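Local coordinates for protein putative methylthioribose-1-phosphate isomerase (PDB 1T5O) that probably interconverts 5-methylthioribose 1-phosphate and 5-methylthioribulose 1-phosphate, an aldose-ketose isomerisation that serves methionine biosynthesis, at residues A53-I58 against R120-L125; F261-P266 against E315-L320; I281-R286 against K303-A308. All coordinates share one frame; numbering follows the deposited sequence.

Contact 1: residues A53-I58 against R120-L125; sequences AGAYGI and REAEKL
Ala55 and Ala122 meet methyl to methyl, with CB of Ala55 3.5 Å from CB of Ala122. This is tighter than usual for two carbons. Each methyl has a second neighbour across the contact. Leu125 reaches CB of Ala55 with its CD1, at 3.8 Å. The ring of Tyr56 comes against CB of Ala122 by its CD1 atom, also at 3.5 Å. Tyr56 has CG anti to its carbonyl carbon (chi1 -77°), and this carries the ring across to the other helix. Farther out, CG of Glu123 lies at the ring edge, near its plane, 4.1 Å from Tyr56 CE1. The two side chains cross at about a right angle. A water sits 3.2 Å from Tyr56 OH and makes a weak hydrogen bond to Glu123 OE2.

Small residues at the crossing let the backbones come close. The axes of the two helical segments approach to 8.2 Å and run nearly antiparallel, 162° apart. Helices 47-61 and 111-141 are thus packed side by side, away from the predicted substrate site. Helix 92-105 touches Ile58, Glu121 and Leu125. Strand 6-8 packs on Tyr56 through Ile6 and Trp8, and Trp8 also meets Glu123.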
loop_
_atom_site.group_PDB
_atom_site.type_symbol
_atom_site.label_atom_id
_atom_site.label_comp_id
_atom_site.label_asym_id
_atom_site.label_seq_id
_atom_site.Cartn_x
_atom_site.Cartn_y
_atom_site.Cartn_z
ATOM N N ALA A 53 -19.814 -20.631 10.454
ATOM C CA ALA A 53 -20.855 -20.354 9.464
ATOM C C ALA A 53 -21.343 -21.676 8.859
ATOM O O ALA A 53 -22.549 -21.894 8.689
ATOM C CB ALA A 53 -20.320 -19.443 8.359
ATOM N N GLY A 54 -20.396 -22.553 8.527
ATOM C CA GLY A 54 -20.744 -23.847 7.970
ATOM C C GLY A 54 -21.638 -24.648 8.907
ATOM O O GLY A 54 -22.649 -25.199 8.475
ATOM N N ALA A 55 -21.267 -24.710 10.186
ATOM C CA ALA A 55 -22.039 -25.454 11.189
ATOM C C ALA A 55 -23.399 -24.831 11.477
ATOM O O ALA A 55 -24.400 -25.536 11.546
ATOM C CB ALA A 55 -21.242 -25.578 12.490
ATOM N N TYR A 56 -23.443 -23.517 11.669
ATOM C CA TYR A 56 -24.725 -22.872 11.936
ATOM C C TYR A 56 -25.585 -23.002 10.689
ATOM O O TYR A 56 -26.814 -22.994 10.773
ATOM C CB TYR A 56 -24.549 -21.393 12.280
ATOM C CG TYR A 56 -24.050 -21.145 13.687
ATOM C CD1 TYR A 56 -24.683 -21.729 14.790
ATOM C CD2 TYR A 56 -22.985 -20.285 13.924
ATOM C CE1 TYR A 56 -24.260 -21.449 16.099
ATOM C CE2 TYR A 56 -22.557 -19.993 15.216
ATOM C CZ TYR A 56 -23.191 -20.572 16.296
ATOM O OH TYR A 56 -22.759 -20.273 17.567
ATOM N N GLY A 57 -24.923 -23.121 9.534
ATOM C CA GLY A 57 -25.643 -23.260 8.281
ATOM C C GLY A 57 -26.547 -24.479 8.322
ATOM O O GLY A 57 -27.706 -24.407 7.919
ATOM N N ILE A 58 -26.004 -25.595 8.815
ATOM C CA ILE A 58 -26.733 -26.859 8.935
ATOM C C ILE A 58 -27.859 -26.726 9.965
ATOM O O ILE A 58 -28.952 -27.251 9.758
ATOM C CB ILE A 58 -25.769 -28.018 9.355
ATOM C CG1 ILE A 58 -24.668 -28.199 8.297
ATOM C CG2 ILE A 58 -26.548 -29.312 9.606
ATOM C CD1 ILE A 58 -25.165 -28.387 6.847
ATOM N N ARG A 120 -26.574 -27.798 18.462
ATOM C CA ARG A 120 -25.656 -28.082 19.552
ATOM C C ARG A 120 -24.195 -28.273 19.079
ATOM O O ARG A 120 -23.259 -27.798 19.727
ATOM C CB ARG A 120 -26.145 -29.319 20.303
ATOM C CG ARG A 120 -25.233 -29.786 21.401
ATOM C CD ARG A 120 -25.970 -30.748 22.322
ATOM N NE ARG A 120 -25.063 -31.486 23.195
ATOM C CZ ARG A 120 -25.469 -32.390 24.082
ATOM N NH1 ARG A 120 -26.768 -32.652 24.207
ATOM N NH2 ARG A 120 -24.584 -33.043 24.831
ATOM N N GLU A 121 -24.005 -28.963 17.958
ATOM C CA GLU A 121 -22.663 -29.174 17.422
ATOM C C GLU A 121 -22.094 -27.820 16.961
ATOM O O GLU A 121 -20.949 -27.485 17.246
ATOM C CB GLU A 121 -22.719 -30.161 16.251
ATOM C CG GLU A 121 -21.372 -30.462 15.572
ATOM C CD GLU A 121 -20.377 -31.182 16.480
ATOM O OE1 GLU A 121 -20.751 -31.540 17.619
ATOM O OE2 GLU A 121 -19.211 -31.399 16.055
ATOM N N ALA A 122 -22.920 -27.031 16.282
ATOM C CA ALA A 122 -22.499 -25.719 15.805
ATOM C C ALA A 122 -22.105 -24.816 16.975
ATOM O O ALA A 122 -21.089 -24.115 16.914
ATOM C CB ALA A 122 -23.628 -25.065 14.978
ATOM N N GLU A 123 -22.899 -24.825 18.046
ATOM C CA GLU A 123 -22.579 -23.987 19.204
ATOM C C GLU A 123 -21.310 -24.450 19.905
ATOM O O GLU A 123 -20.549 -23.635 20.425
ATOM C CB GLU A 123 -23.741 -23.963 20.196
ATOM C CG GLU A 123 -24.988 -23.368 19.592
ATOM C CD GLU A 123 -25.989 -22.922 20.629
ATOM O OE1 GLU A 123 -26.506 -23.783 21.372
ATOM O OE2 GLU A 123 -26.254 -21.703 20.698
ATOM N N LYS A 124 -21.083 -25.756 19.911
ATOM C CA LYS A 124 -19.892 -26.316 20.536
ATOM C C LYS A 124 -18.644 -25.913 19.739
ATOM O O LYS A 124 -17.621 -25.547 20.318
ATOM C CB LYS A 124 -20.001 -27.842 20.594
ATOM C CG LYS A 124 -18.734 -28.571 21.063
ATOM C CD LYS A 124 -18.880 -30.062 20.774
ATOM C CE LYS A 124 -17.675 -30.890 21.225
ATOM N NZ LYS A 124 -17.849 -32.303 20.740
ATOM N N LEU A 125 -18.733 -25.976 18.416
ATOM C CA LEU A 125 -17.612 -25.612 17.574
ATOM C C LEU A 125 -17.259 -24.136 17.736
ATOM O O LEU A 125 -16.081 -23.785 17.753
ATOM C CB LEU A 125 -17.906 -25.906 16.101
ATOM C CG LEU A 125 -18.077 -27.378 15.708
ATOM C CD1 LEU A 125 -18.392 -27.464 14.217
ATOM C CD2 LEU A 125 -16.810 -28.166 16.032
HETATM O O HOH W 1 -24.218 -19.087 20.150
#

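Contact 2: residues F261-P266 against E315-L320; sequences FYVAAP and ENVTAL
The backbone N of Phe261 donates to OG1 of Thr318, a 2.9 Å bond that is nearly straight at 166°. The pairing belongs to the mostly parallel sheet of a Rossmann-like domain. Strand 261-264 lies between strands 228-231 and 319-322, and both neighbours run parallel to it.

Thr318 N returns a bond of 2.9 Å to Phe261 O. Thr318 thus holds both backbone polar atoms of Phe261. With OG1 anti to its carbonyl carbon and beside its own N (chi1 -51°), the hydroxyl and the N-H both face Phe261. Lacking OG1 and CG2, an alanine here would probably leave Phe261 N without a mate at the start of the strand and open a gap beside CE1 of Tyr262.

Tyr262 is bridged to Ala319 and Val263 to Leu320. A weak bond of 3.3 Å from Val263 N to Ala319 O ties these pairs. The same Ala319 O also receives a CA-H contact from Tyr262.

One face of the sheet carries Tyr262 and Ala319. Ala319 CB lies against the CD1 and CE1 side of the ring, and Thr318 CB approaches the ring obliquely. Val263 and Leu320 point to the other face, where Val263 CB meets Leu320 CD2. The side chain of Val263 is about 7 Å from that of Asn243, a predicted substrate-binding residue. The backbone O of Asn316 lies 3.5 Å from CD2 of Phe261. Asn316 ND2 bonds Ser251 OG on helix 247-256. Val263 CG2 and Val317 CG1 are 4.1 Å apart, their side chains crossing at about a right angle.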
loop_
_atom_site.group_PDB
_atom_site.type_symbol
_atom_site.label_atom_id
_atom_site.label_comp_id
_atom_site.label_asym_id
_atom_site.label_seq_id
_atom_site.Cartn_x
_atom_site.Cartn_y
_atom_site.Cartn_z
ATOM N N PHE A 261 9.255 -11.221 15.345
ATOM C CA PHE A 261 8.127 -11.386 14.421
ATOM C C PHE A 261 7.381 -12.671 14.814
ATOM O O PHE A 261 7.904 -13.785 14.710
ATOM C CB PHE A 261 8.655 -11.468 12.973
ATOM C CG PHE A 261 7.571 -11.519 11.925
ATOM C CD1 PHE A 261 7.139 -10.351 11.286
ATOM C CD2 PHE A 261 7.021 -12.748 11.532
ATOM C CE1 PHE A 261 6.191 -10.396 10.269
ATOM C CE2 PHE A 261 6.065 -12.804 10.510
ATOM C CZ PHE A 261 5.650 -11.634 9.879
ATOM N N TYR A 262 6.162 -12.506 15.299
ATOM C CA TYR A 262 5.374 -13.650 15.742
ATOM C C TYR A 262 4.186 -13.940 14.846
ATOM O O TYR A 262 3.578 -13.024 14.297
ATOM C CB TYR A 262 4.866 -13.400 17.177
ATOM C CG TYR A 262 5.979 -13.228 18.175
ATOM C CD1 TYR A 262 6.898 -14.259 18.403
ATOM C CD2 TYR A 262 6.126 -12.022 18.887
ATOM C CE1 TYR A 262 7.923 -14.097 19.307
ATOM C CE2 TYR A 262 7.170 -11.843 19.807
ATOM C CZ TYR A 262 8.055 -12.881 20.011
ATOM O OH TYR A 262 9.057 -12.744 20.924
ATOM N N VAL A 263 3.872 -15.222 14.697
ATOM C CA VAL A 263 2.709 -15.626 13.920
ATOM C C VAL A 263 1.786 -16.378 14.895
ATOM O O VAL A 263 2.179 -17.375 15.512
ATOM C CB VAL A 263 3.078 -16.575 12.741
ATOM C CG1 VAL A 263 1.801 -17.048 12.094
ATOM C CG2 VAL A 263 3.958 -15.837 11.702
ATOM N N ALA A 264 0.573 -15.882 15.056
ATOM C CA ALA A 264 -0.372 -16.521 15.966
ATOM C C ALA A 264 -1.337 -17.365 15.132
ATOM O O ALA A 264 -2.041 -16.834 14.272
ATOM C CB ALA A 264 -1.150 -15.435 16.761
ATOM N N ALA A 265 -1.369 -18.675 15.368
ATOM C CA ALA A 265 -2.297 -19.539 14.612
ATOM C C ALA A 265 -2.514 -20.839 15.330
ATOM O O ALA A 265 -1.577 -21.397 15.875
ATOM C CB ALA A 265 -1.759 -19.833 13.215
ATOM N N PRO A 266 -3.754 -21.363 15.299
ATOM C CA PRO A 266 -4.055 -22.629 15.969
ATOM C C PRO A 266 -3.517 -23.820 15.202
ATOM O O PRO A 266 -3.150 -23.712 14.036
ATOM C CB PRO A 266 -5.585 -22.635 16.052
ATOM C CG PRO A 266 -5.977 -21.980 14.779
ATOM C CD PRO A 266 -4.960 -20.818 14.638
ATOM N N GLU A 315 12.438 -18.812 8.675
ATOM C CA GLU A 315 13.675 -18.215 9.164
ATOM C C GLU A 315 13.395 -16.776 9.641
ATOM O O GLU A 315 14.159 -16.208 10.421
ATOM C CB GLU A 315 14.737 -18.195 8.046
ATOM C CG GLU A 315 16.160 -18.403 8.556
ATOM C CD GLU A 315 16.959 -17.116 8.576
ATOM O OE1 GLU A 315 17.026 -16.466 7.502
ATOM O OE2 GLU A 315 17.522 -16.759 9.646
ATOM N N ASN A 316 12.311 -16.177 9.155
ATOM C CA ASN A 316 11.936 -14.814 9.550
ATOM C C ASN A 316 10.861 -14.812 10.646
ATOM O O ASN A 316 10.261 -13.775 10.928
ATOM C CB ASN A 316 11.382 -14.035 8.348
ATOM C CG ASN A 316 12.445 -13.697 7.311
ATOM O OD1 ASN A 316 13.563 -14.204 7.361
ATOM N ND2 ASN A 316 12.081 -12.840 6.339
ATOM N N VAL A 317 10.590 -15.975 11.234
ATOM C CA VAL A 317 9.583 -16.072 12.297
ATOM C C VAL A 317 10.293 -16.413 13.612
ATOM O O VAL A 317 10.951 -17.459 13.726
ATOM C CB VAL A 317 8.551 -17.160 11.964
ATOM C CG1 VAL A 317 7.544 -17.309 13.118
ATOM C CG2 VAL A 317 7.830 -16.788 10.638
ATOM N N THR A 318 10.173 -15.517 14.584
ATOM C CA THR A 318 10.815 -15.678 15.894
ATOM C C THR A 318 10.171 -16.816 16.683
ATOM O O THR A 318 10.854 -17.576 17.379
ATOM C CB THR A 318 10.702 -14.360 16.714
ATOM O OG1 THR A 318 11.169 -13.263 15.908
ATOM C CG2 THR A 318 11.541 -14.449 18.013
ATOM N N ALA A 319 8.847 -16.924 16.582
ATOM C CA ALA A 319 8.142 -17.995 17.259
ATOM C C ALA A 319 6.715 -18.062 16.749
ATOM O O ALA A 319 6.173 -17.065 16.262
ATOM C CB ALA A 319 8.147 -17.753 18.810
ATOM N N LEU A 320 6.114 -19.242 16.877
ATOM C CA LEU A 320 4.731 -19.468 16.500
ATOM C C LEU A 320 3.945 -19.500 17.828
ATOM O O LEU A 320 4.363 -20.132 18.785
ATOM C CB LEU A 320 4.605 -20.818 15.760
ATOM C CG LEU A 320 5.458 -20.966 14.494
ATOM C CD1 LEU A 320 5.431 -22.404 13.995
ATOM C CD2 LEU A 320 4.954 -20.007 13.408
#

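Contact 3: residues I281-R286 against K303-A308; sequences IEERPR and KVYNPA
Ile281 lays its CG2 branch against CB of Pro307, 3.9 Å away, and near the backbone N of Ala308. At Glu282 the backbone O takes a 2.9 Å hydrogen bond from Ala308 N. The Glu282 carboxylate turns back to its own segment, where its OE2 receives Arg284 NH2 in a salt bridge.

Glu283 reaches across with a bent chain (chi2 -73°). Its OE1 uses the syn lone pair to accept from Asn306 N at 2.8 Å, in a bond close to straight (169°). The other oxygen, OE2, lies 3.2 Å from CE1 of Tyr305, oblique to the ring. A face of that ring is covered by CD of Pro307.

Arg284 N donates to Asn306 O at 2.9 Å. The Arg284 guanidinium lies flat over the CB of Ala308, with the methyl 3.3 Å above the plane and over its centre. The salt bridge to Glu282 holds the group from its edge. The side chain of Ala308 is about 5 Å from that of Lys244, and Arg284 lies near Arg88; both Lys244 and Arg88 are predicted to bind substrate. The backbones form a single bridge at Glu283 and Pro307, between a loop and the length of chain that follows strand 303-304. That strand pairs in parallel with a strand of the second subunit, so the sheet continues across the dimer interface. Met216 of the second subunit packs on Asn306 and Pro307.

Pro285 O accepts a weak bond from Asn306 ND2, an amide nitrogen that also bonds Glu288 OE1. Arg286 rests its CB 3.8 Å from CB of Val304. A water accepts from both Arg286 NE and Val304 N, while Arg286 NH2 bonds Val302 O and Leu300 O.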
loop_
_atom_site.group_PDB
_atom_site.type_symbol
_atom_site.label_atom_id
_atom_site.label_comp_id
_atom_site.label_asym_id
_atom_site.label_seq_id
_atom_site.Cartn_x
_atom_site.Cartn_y
_atom_site.Cartn_z
ATOM N N ILE A 281 -0.652 -20.001 -5.148
ATOM C CA ILE A 281 -1.243 -18.741 -4.697
ATOM C C ILE A 281 -2.166 -18.187 -5.768
ATOM O O ILE A 281 -1.751 -17.884 -6.877
ATOM C CB ILE A 281 -0.168 -17.671 -4.358
ATOM C CG1 ILE A 281 0.652 -18.113 -3.132
ATOM C CG2 ILE A 281 -0.860 -16.307 -4.079
ATOM C CD1 ILE A 281 1.986 -17.359 -2.986
ATOM N N GLU A 282 -3.425 -18.052 -5.406
ATOM C CA GLU A 282 -4.448 -17.533 -6.298
ATOM C C GLU A 282 -4.337 -16.025 -6.508
ATOM O O GLU A 282 -3.881 -15.292 -5.637
ATOM C CB GLU A 282 -5.815 -17.875 -5.706
ATOM C CG GLU A 282 -5.812 -17.813 -4.167
ATOM C CD GLU A 282 -6.846 -18.752 -3.515
ATOM O OE1 GLU A 282 -7.016 -19.903 -4.000
ATOM O OE2 GLU A 282 -7.476 -18.347 -2.509
ATOM N N GLU A 283 -4.774 -15.573 -7.675
ATOM C CA GLU A 283 -4.788 -14.166 -8.027
ATOM C C GLU A 283 -6.179 -13.658 -7.654
ATOM O O GLU A 283 -7.140 -14.377 -7.846
ATOM C CB GLU A 283 -4.615 -14.007 -9.531
ATOM C CG GLU A 283 -3.192 -13.952 -10.023
ATOM C CD GLU A 283 -2.550 -12.646 -9.680
ATOM O OE1 GLU A 283 -2.938 -11.598 -10.259
ATOM O OE2 GLU A 283 -1.659 -12.677 -8.811
ATOM N N ARG A 284 -6.272 -12.433 -7.139
ATOM C CA ARG A 284 -7.550 -11.813 -6.784
ATOM C C ARG A 284 -7.927 -10.875 -7.929
ATOM O O ARG A 284 -7.075 -10.504 -8.738
ATOM C CB ARG A 284 -7.439 -11.037 -5.463
ATOM C CG ARG A 284 -7.301 -11.944 -4.217
ATOM C CD ARG A 284 -8.483 -12.910 -4.036
ATOM N NE ARG A 284 -8.326 -13.823 -2.890
ATOM C CZ ARG A 284 -8.106 -15.144 -2.974
ATOM N NH1 ARG A 284 -8.013 -15.745 -4.156
ATOM N NH2 ARG A 284 -7.987 -15.872 -1.870
ATOM N N PRO A 285 -9.206 -10.474 -8.012
ATOM C CA PRO A 285 -9.704 -9.585 -9.074
ATOM C C PRO A 285 -8.839 -8.350 -9.341
ATOM O O PRO A 285 -8.507 -7.609 -8.426
ATOM C CB PRO A 285 -11.096 -9.194 -8.570
ATOM C CG PRO A 285 -11.524 -10.434 -7.809
ATOM C CD PRO A 285 -10.264 -10.742 -7.015
ATOM N N ARG A 286 -8.495 -8.129 -10.599
ATOM C CA ARG A 286 -7.677 -6.986 -10.973
ATOM C C ARG A 286 -8.343 -5.643 -10.640
ATOM O O ARG A 286 -7.655 -4.625 -10.474
ATOM C CB ARG A 286 -7.328 -7.054 -12.470
ATOM C CG ARG A 286 -8.532 -7.042 -13.422
ATOM C CD ARG A 286 -8.084 -7.199 -14.867
ATOM N NE ARG A 286 -7.316 -6.053 -15.364
ATOM C CZ ARG A 286 -7.861 -4.937 -15.844
ATOM N NH1 ARG A 286 -9.182 -4.805 -15.894
ATOM N NH2 ARG A 286 -7.086 -3.965 -16.308
ATOM N N LYS A 303 -2.272 -3.752 -16.761
ATOM C CA LYS A 303 -2.011 -5.123 -16.342
ATOM C C LYS A 303 -1.781 -5.086 -14.824
ATOM O O LYS A 303 -1.039 -4.243 -14.320
ATOM C CB LYS A 303 -0.758 -5.648 -17.030
ATOM C CG LYS A 303 -0.424 -7.071 -16.636
ATOM C CD LYS A 303 0.674 -7.634 -17.516
ATOM C CE LYS A 303 0.707 -9.145 -17.396
ATOM N NZ LYS A 303 0.776 -9.556 -15.978
ATOM N N VAL A 304 -2.393 -6.018 -14.114
ATOM C CA VAL A 304 -2.307 -6.092 -12.655
ATOM C C VAL A 304 -1.808 -7.469 -12.166
ATOM O O VAL A 304 -2.185 -8.502 -12.711
ATOM C CB VAL A 304 -3.711 -5.826 -12.058
ATOM C CG1 VAL A 304 -3.733 -6.011 -10.555
ATOM C CG2 VAL A 304 -4.168 -4.446 -12.430
ATOM N N TYR A 305 -0.913 -7.473 -11.185
ATOM C CA TYR A 305 -0.457 -8.714 -10.560
ATOM C C TYR A 305 -1.007 -8.530 -9.152
ATOM O O TYR A 305 -0.598 -7.600 -8.425
ATOM C CB TYR A 305 1.069 -8.809 -10.556
ATOM C CG TYR A 305 1.571 -10.008 -9.798
ATOM C CD1 TYR A 305 1.099 -11.297 -10.092
ATOM C CD2 TYR A 305 2.479 -9.860 -8.754
ATOM C CE1 TYR A 305 1.525 -12.416 -9.344
ATOM C CE2 TYR A 305 2.908 -10.963 -8.008
ATOM C CZ TYR A 305 2.427 -12.220 -8.309
ATOM O OH TYR A 305 2.832 -13.271 -7.553
ATOM N N ASN A 306 -1.953 -9.383 -8.761
ATOM C CA ASN A 306 -2.624 -9.249 -7.459
ATOM C C ASN A 306 -2.704 -10.562 -6.659
ATOM O O ASN A 306 -3.793 -11.061 -6.389
ATOM C CB ASN A 306 -4.046 -8.664 -7.721
ATOM C CG ASN A 306 -4.799 -8.253 -6.450
ATOM O OD1 ASN A 306 -4.209 -7.992 -5.403
ATOM N ND2 ASN A 306 -6.129 -8.178 -6.555
ATOM N N PRO A 307 -1.546 -11.148 -6.285
ATOM C CA PRO A 307 -1.574 -12.400 -5.512
ATOM C C PRO A 307 -2.314 -12.204 -4.187
ATOM O O PRO A 307 -2.225 -11.141 -3.574
ATOM C CB PRO A 307 -0.098 -12.711 -5.296
ATOM C CG PRO A 307 0.513 -11.276 -5.196
ATOM C CD PRO A 307 -0.183 -10.579 -6.349
ATOM N N ALA A 308 -3.018 -13.233 -3.731
ATOM C CA ALA A 308 -3.792 -13.123 -2.491
ATOM C C ALA A 308 -2.946 -13.253 -1.230
ATOM O O ALA A 308 -3.282 -12.681 -0.192
ATOM C CB ALA A 308 -4.930 -14.192 -2.475
HETATM O O HOH W 2 -4.480 -7.592 -15.609
#

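Contacts 1 and 2 are buried, whereas contact 3 is partly exposed and lies beside the second subunit. Contact 1 joins two helices through apolar atoms, with no direct hydrogen bond across it. Contact 2 joins neighbouring strands of the central sheet, where backbone bonds and apolar side chains share the work. Contact 3 joins mostly irregular chain, where a carboxylate, an amide and a guanidinium group add to the backbone bonds. The three share no helix or strand. Contacts 1 and 2 lie on opposite sides of the chain's centre, their own centres about 30 Å apart. Contact 3 is nested in the loop that contact 2 closes, yet their nearest atoms are about 14 Å apart.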